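Magnesium transporter, putative (PDB 3KXR) probably serves as a membrane transporter for magnesium or related cations, the crystallised part being its CBS-domain pair with part of the N-terminal MgtE-type domain. Local coordinates at residues Q75-F80 with Y107-H112; E140-S145 with V163-A168. All coordinates share one frame; numbering follows the deposited sequence.

In the fold
Contact 1 (75-80 with 107-112) and contact 2 (140-145 with 163-168) occupy topologically similar places in the two CBS domains that follow one another along the chain. In each, a helix packs against the end of, or the segment after, the last strand of a three-stranded mixed sheet: helix 73-82 meets helix 106-109 and the turn after it, and helix 135-143 meets the junction of strand 159-164 with helix 165-176. The two do not touch; their centres lie 23 Å apart and their nearest atoms about 12 Å. Contact 1 combines an amide-ring stack with a hydrogen bond, whereas contact 2 is aliphatic. Near contact 1, Phe79 and Arg78 meet the second subunit.

Contact 1: Q75-F80 with Y107-H112; sequences QAQRFF and YDIFKH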
loop_
_atom_site.group_PDB
_atom_site.type_symbol
_atom_site.label_atom_id
_atom_site.label_comp_id
_atom_site.label_asym_id
_atom_site.label_seq_id
_atom_site.Cartn_x
_atom_site.Cartn_y
_atom_site.Cartn_z
ATOM N N GLN A 75 26.126 3.511 -16.823
ATOM C CA GLN A 75 24.999 3.150 -15.948
ATOM C C GLN A 75 25.309 1.942 -15.090
ATOM O O GLN A 75 24.950 1.908 -13.931
ATOM C CB GLN A 75 23.739 2.849 -16.758
ATOM C CG GLN A 75 23.023 4.089 -17.284
ATOM C CD GLN A 75 23.807 4.768 -18.379
ATOM O OE1 GLN A 75 24.080 4.170 -19.427
ATOM N NE2 GLN A 75 24.231 6.007 -18.122
ATOM N N ALA A 76 25.970 0.943 -15.659
ATOM C CA ALA A 76 26.243 -0.275 -14.935
ATOM C C ALA A 76 27.200 0.051 -13.798
ATOM O O ALA A 76 26.988 -0.373 -12.670
ATOM C CB ALA A 76 26.817 -1.342 -15.836
ATOM N N GLN A 77 28.239 0.823 -14.071
ATOM C CA GLN A 77 29.200 1.182 -13.010
ATOM C C GLN A 77 28.505 1.885 -11.863
ATOM O O GLN A 77 28.772 1.606 -10.687
ATOM C CB GLN A 77 30.352 2.065 -13.541
ATOM C CG GLN A 77 31.371 1.236 -14.323
ATOM C CD GLN A 77 32.503 2.039 -14.900
ATOM O OE1 GLN A 77 32.636 3.222 -14.633
ATOM N NE2 GLN A 77 33.340 1.386 -15.687
ATOM N N ARG A 78 27.605 2.785 -12.199
ATOM C CA ARG A 78 26.927 3.547 -11.179
ATOM C C ARG A 78 25.962 2.650 -10.374
ATOM O O ARG A 78 25.763 2.841 -9.176
ATOM C CB ARG A 78 26.217 4.715 -11.844
ATOM C CG ARG A 78 25.339 5.465 -10.924
ATOM C CD ARG A 78 24.901 6.778 -11.511
ATOM N NE ARG A 78 24.129 7.534 -10.522
ATOM C CZ ARG A 78 23.215 8.444 -10.833
ATOM N NH1 ARG A 78 22.943 8.708 -12.102
ATOM N NH2 ARG A 78 22.568 9.089 -9.879
ATOM N N PHE A 79 25.388 1.643 -11.021
ATOM C CA PHE A 79 24.471 0.736 -10.333
ATOM C C PHE A 79 25.207 -0.068 -9.261
ATOM O O PHE A 79 24.723 -0.265 -8.142
ATOM C CB PHE A 79 23.835 -0.234 -11.350
ATOM C CG PHE A 79 22.361 -0.510 -11.121
ATOM C CD1 PHE A 79 21.781 -0.376 -9.871
ATOM C CD2 PHE A 79 21.573 -0.964 -12.173
ATOM C CE1 PHE A 79 20.434 -0.662 -9.685
ATOM C CE2 PHE A 79 20.225 -1.262 -12.004
ATOM C CZ PHE A 79 19.645 -1.115 -10.772
ATOM N N PHE A 80 26.384 -0.548 -9.617
ATOM C CA PHE A 80 27.136 -1.352 -8.699
ATOM C C PHE A 80 27.633 -0.491 -7.563
ATOM O O PHE A 80 27.777 -0.975 -6.480
ATOM C CB PHE A 80 28.338 -1.950 -9.371
ATOM C CG PHE A 80 28.060 -3.150 -10.148
ATOM C CD1 PHE A 80 27.611 -4.287 -9.527
ATOM C CD2 PHE A 80 28.315 -3.181 -11.516
ATOM C CE1 PHE A 80 27.358 -5.436 -10.270
ATOM C CE2 PHE A 80 28.088 -4.331 -12.257
ATOM C CZ PHE A 80 27.601 -5.462 -11.623
ATOM N N TYR A 107 33.414 -7.197 -12.471
ATOM C CA TYR A 107 34.840 -7.106 -12.709
ATOM C C TYR A 107 35.158 -6.666 -14.148
ATOM O O TYR A 107 36.045 -5.850 -14.361
ATOM C CB TYR A 107 35.530 -8.413 -12.395
ATOM C CG TYR A 107 37.021 -8.354 -12.628
ATOM C CD1 TYR A 107 37.884 -7.997 -11.600
ATOM C CD2 TYR A 107 37.570 -8.643 -13.885
ATOM C CE1 TYR A 107 39.241 -7.939 -11.805
ATOM C CE2 TYR A 107 38.927 -8.590 -14.096
ATOM C CZ TYR A 107 39.758 -8.238 -13.047
ATOM O OH TYR A 107 41.123 -8.172 -13.224
ATOM N N ASP A 108 34.423 -7.195 -15.112
ATOM C CA ASP A 108 34.639 -6.817 -16.499
ATOM C C ASP A 108 34.150 -5.419 -16.751
ATOM O O ASP A 108 34.829 -4.675 -17.436
ATOM C CB ASP A 108 33.964 -7.762 -17.509
ATOM C CG ASP A 108 34.350 -9.226 -17.300
ATOM O OD1 ASP A 108 35.519 -9.511 -16.917
ATOM O OD2 ASP A 108 33.454 -10.095 -17.497
ATOM N N ILE A 109 32.999 -5.023 -16.223
ATOM C CA ILE A 109 32.499 -3.724 -16.624
ATOM C C ILE A 109 33.269 -2.557 -16.037
ATOM O O ILE A 109 33.145 -1.441 -16.544
ATOM C CB ILE A 109 30.990 -3.480 -16.400
ATOM C CG1 ILE A 109 30.692 -3.255 -14.956
ATOM C CG2 ILE A 109 30.082 -4.524 -17.090
ATOM C CD1 ILE A 109 30.477 -1.821 -14.700
ATOM N N PHE A 110 34.069 -2.777 -14.997
ATOM C CA PHE A 110 34.984 -1.724 -14.552
ATOM C C PHE A 110 36.251 -1.652 -15.364
ATOM O O PHE A 110 37.088 -0.819 -15.094
ATOM C CB PHE A 110 35.260 -1.805 -13.043
ATOM C CG PHE A 110 34.156 -1.183 -12.227
ATOM C CD1 PHE A 110 34.112 0.195 -12.029
ATOM C CD2 PHE A 110 33.102 -1.948 -11.750
ATOM C CE1 PHE A 110 33.061 0.785 -11.307
ATOM C CE2 PHE A 110 32.045 -1.364 -11.019
ATOM C CZ PHE A 110 32.023 -0.011 -10.807
ATOM N N LYS A 111 36.367 -2.475 -16.398
ATOM C CA LYS A 111 37.494 -2.385 -17.331
ATOM C C LYS A 111 37.137 -1.798 -18.677
ATOM O O LYS A 111 38.013 -1.648 -19.500
ATOM C CB LYS A 111 38.139 -3.771 -17.563
ATOM C CG LYS A 111 38.751 -4.363 -16.296
ATOM C CD LYS A 111 39.623 -5.587 -16.548
ATOM C CE LYS A 111 40.772 -5.622 -15.534
ATOM N NZ LYS A 111 41.558 -6.877 -15.632
ATOM N N HIS A 112 35.876 -1.472 -18.921
ATOM C CA HIS A 112 35.496 -0.930 -20.216
ATOM C C HIS A 112 35.260 0.563 -20.144
ATOM O O HIS A 112 35.299 1.160 -19.078
ATOM C CB HIS A 112 34.280 -1.677 -20.761
ATOM C CG HIS A 112 34.618 -3.024 -21.312
ATOM N ND1 HIS A 112 34.544 -4.178 -20.562
ATOM C CD2 HIS A 112 35.074 -3.396 -22.531
ATOM C CE1 HIS A 112 34.919 -5.207 -21.299
ATOM N NE2 HIS A 112 35.254 -4.756 -22.496
#
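One face of the Phe110 ring carries the side chain of Gln77, whose amide lies almost parallel to the ring, 8° between the planes, while Phe80 CB comes to the ring's edge. Gln77 CG lies over the face, offset toward the rim, 3.8 Å from the Phe110 ring centroid, a CH-pi contact; the amide beyond it stacks on the ring. With its chain extended beyond CG (chi2 179°), Gln77 carries its amide along the ring to the end of helix 106-109, where NE2 donates to Ile109 O at 3.0 Å. That bond is nearly straight, 169° at the hydrogen, and the acceptor lies in the amide plane, so stack and bond together fix the rotation of the amide. In this CBS domain the pairing joins helix 73-82 to the short helix 106-109 that follows strand 100-105, closing the helical side of the beta-alpha-beta-beta-alpha unit. Ile109 CD1 lies 3.2 Å from Gln77 CG and also meets Ala76 CB at 3.9 Å, and Ile109 CG1 approaches Phe80 CE2 obliquely to that ring. Leu91 of strand 90-94 touches both Ala76 and Phe80, continuing this apolar layer onto the sheet. Beyond Phe110, His112 ND1 turns back to donate to Asp108 O, which Lys111 N approaches from the opposite face of the carbonyl.

Contact 2: E140-S145 with V163-A168; sequences EAIEHS and VTLRAA
Ile142 turns CG1 to the side of its backbone N (chi1 -48°) and extends the chain beyond it (chi2 174°), which sends CD1 across to strand 159-164 and leaves CG2 to face the start of the next helix. The two branches thus meet different parts of the strand-helix junction. Ile142 CD1 lies 3.4 Å from Val163 CG1, the two side chains crossing at about a right angle, and stands 4.2 Å from Ala168 CB, one helical turn into helix 165-176. Ile142 CG2 rests over the backbone of Leu165, 3.9 Å from its CA. Leu165 holds CG anti to its own nitrogen (chi1 -180°), and its CD1 reaches the backbone of helix 135-143, ending 4.2 Å from Glu143 CA. In this second CBS domain the contact joins the two helices on one side of the sheet, and Leu150 of strand 149-153 also packs on Ile142. Thr164 is the N-cap of helix 165-176: its OG1 accepts from Ala167 N at 3.0 Å, while its CB points away from segment 140-145. At the C-terminal end of helix 135-143, Ser145 OG donates to Ile142 O at 2.8 Å. The hydroxyls of Thr164 and Ser145 thus bond inside their own segments, and what joins the segments is contact of aliphatic side chains with one another and with the backbone of the strand-helix junction, consistent with cohesion by exclusion of water.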
loop_
_atom_site.group_PDB
_atom_site.type_symbol
_atom_site.label_atom_id
_atom_site.label_comp_id
_atom_site.label_asym_id
_atom_site.label_seq_id
_atom_site.Cartn_x
_atom_site.Cartn_y
_atom_site.Cartn_z
ATOM N N GLU A 140 22.690 -26.834 -7.411
ATOM C CA GLU A 140 23.904 -27.337 -8.045
ATOM C C GLU A 140 24.496 -26.358 -9.054
ATOM O O GLU A 140 25.719 -26.162 -9.114
ATOM C CB GLU A 140 23.647 -28.661 -8.756
ATOM C CG GLU A 140 24.060 -29.834 -7.928
ATOM C CD GLU A 140 23.981 -31.137 -8.691
ATOM O OE1 GLU A 140 25.042 -31.578 -9.225
ATOM O OE2 GLU A 140 22.851 -31.700 -8.750
ATOM N N ALA A 141 23.611 -25.780 -9.861
ATOM C CA ALA A 141 24.010 -24.923 -10.956
ATOM C C ALA A 141 24.737 -23.701 -10.416
ATOM O O ALA A 141 25.733 -23.302 -10.994
ATOM C CB ALA A 141 22.809 -24.530 -11.822
ATOM N N ILE A 142 24.249 -23.134 -9.306
ATOM C CA ILE A 142 24.902 -21.962 -8.672
ATOM C C ILE A 142 26.155 -22.401 -7.924
ATOM O O ILE A 142 27.214 -21.799 -8.083
ATOM C CB ILE A 142 23.993 -21.173 -7.676
ATOM C CG1 ILE A 142 22.634 -20.878 -8.284
ATOM C CG2 ILE A 142 24.608 -19.812 -7.332
ATOM C CD1 ILE A 142 21.612 -20.219 -7.314
ATOM N N GLU A 143 26.042 -23.465 -7.140
ATOM C CA GLU A 143 27.152 -23.916 -6.322
ATOM C C GLU A 143 28.361 -24.302 -7.141
ATOM O O GLU A 143 29.465 -23.909 -6.798
ATOM C CB GLU A 143 26.765 -25.101 -5.429
ATOM C CG GLU A 143 27.866 -25.467 -4.395
ATOM C CD GLU A 143 27.686 -26.817 -3.690
ATOM O OE1 GLU A 143 26.544 -27.357 -3.650
ATOM O OE2 GLU A 143 28.706 -27.304 -3.140
ATOM N N HIS A 144 28.175 -25.081 -8.202
ATOM C CA HIS A 144 29.321 -25.539 -9.003
ATOM C C HIS A 144 29.554 -24.647 -10.195
ATOM O O HIS A 144 29.586 -25.092 -11.311
ATOM C CB HIS A 144 29.120 -26.973 -9.461
ATOM C CG HIS A 144 28.922 -27.918 -8.328
ATOM N ND1 HIS A 144 29.917 -28.198 -7.417
ATOM C CD2 HIS A 144 27.835 -28.619 -7.928
ATOM C CE1 HIS A 144 29.460 -29.048 -6.515
ATOM N NE2 HIS A 144 28.199 -29.318 -6.801
ATOM N N SER A 145 29.713 -23.370 -9.940
ATOM C CA SER A 145 30.004 -22.413 -10.986
ATOM C C SER A 145 30.879 -21.369 -10.352
ATOM O O SER A 145 31.293 -21.497 -9.199
ATOM C CB SER A 145 28.721 -21.760 -11.472
ATOM O OG SER A 145 28.240 -20.859 -10.490
ATOM N N VAL A 163 18.272 -16.043 -8.248
ATOM C CA VAL A 163 18.501 -16.850 -7.078
ATOM C C VAL A 163 19.929 -16.722 -6.645
ATOM O O VAL A 163 20.809 -16.761 -7.467
ATOM C CB VAL A 163 18.255 -18.289 -7.388
ATOM C CG1 VAL A 163 18.595 -19.123 -6.153
ATOM C CG2 VAL A 163 16.798 -18.455 -7.748
ATOM N N THR A 164 20.166 -16.573 -5.360
ATOM C CA THR A 164 21.513 -16.344 -4.881
ATOM C C THR A 164 22.205 -17.606 -4.358
ATOM O O THR A 164 21.565 -18.590 -4.043
ATOM C CB THR A 164 21.516 -15.357 -3.751
ATOM O OG1 THR A 164 20.769 -15.917 -2.679
ATOM C CG2 THR A 164 20.911 -14.016 -4.153
ATOM N N LEU A 165 23.523 -17.554 -4.252
ATOM C CA LEU A 165 24.265 -18.634 -3.637
ATOM C C LEU A 165 23.791 -18.892 -2.202
ATOM O O LEU A 165 23.629 -20.021 -1.799
ATOM C CB LEU A 165 25.766 -18.341 -3.655
ATOM C CG LEU A 165 26.625 -19.439 -3.031
ATOM C CD1 LEU A 165 26.378 -20.836 -3.633
ATOM C CD2 LEU A 165 28.031 -19.065 -3.210
ATOM N N ARG A 166 23.554 -17.834 -1.451
ATOM C CA ARG A 166 22.996 -17.952 -0.097
ATOM C C ARG A 166 21.679 -18.726 -0.051
ATOM O O ARG A 166 21.507 -19.587 0.799
ATOM C CB ARG A 166 22.770 -16.570 0.517
ATOM C CG ARG A 166 22.679 -16.610 2.033
ATOM C CD ARG A 166 22.455 -15.223 2.612
ATOM N NE ARG A 166 23.481 -14.280 2.196
ATOM C CZ ARG A 166 24.720 -14.244 2.682
ATOM N NH1 ARG A 166 25.584 -13.345 2.223
ATOM N NH2 ARG A 166 25.100 -15.101 3.619
ATOM N N ALA A 167 20.763 -18.412 -0.965
ATOM C CA ALA A 167 19.489 -19.128 -1.039
ATOM C C ALA A 167 19.743 -20.595 -1.382
ATOM O O ALA A 167 19.123 -21.486 -0.821
ATOM C CB ALA A 167 18.557 -18.483 -2.052
ATOM N N ALA A 168 20.670 -20.861 -2.291
ATOM C CA ALA A 168 20.964 -22.253 -2.656
ATOM C C ALA A 168 21.410 -23.054 -1.439
ATOM O O ALA A 168 21.093 -24.240 -1.312
ATOM C CB ALA A 168 22.032 -22.317 -3.731
#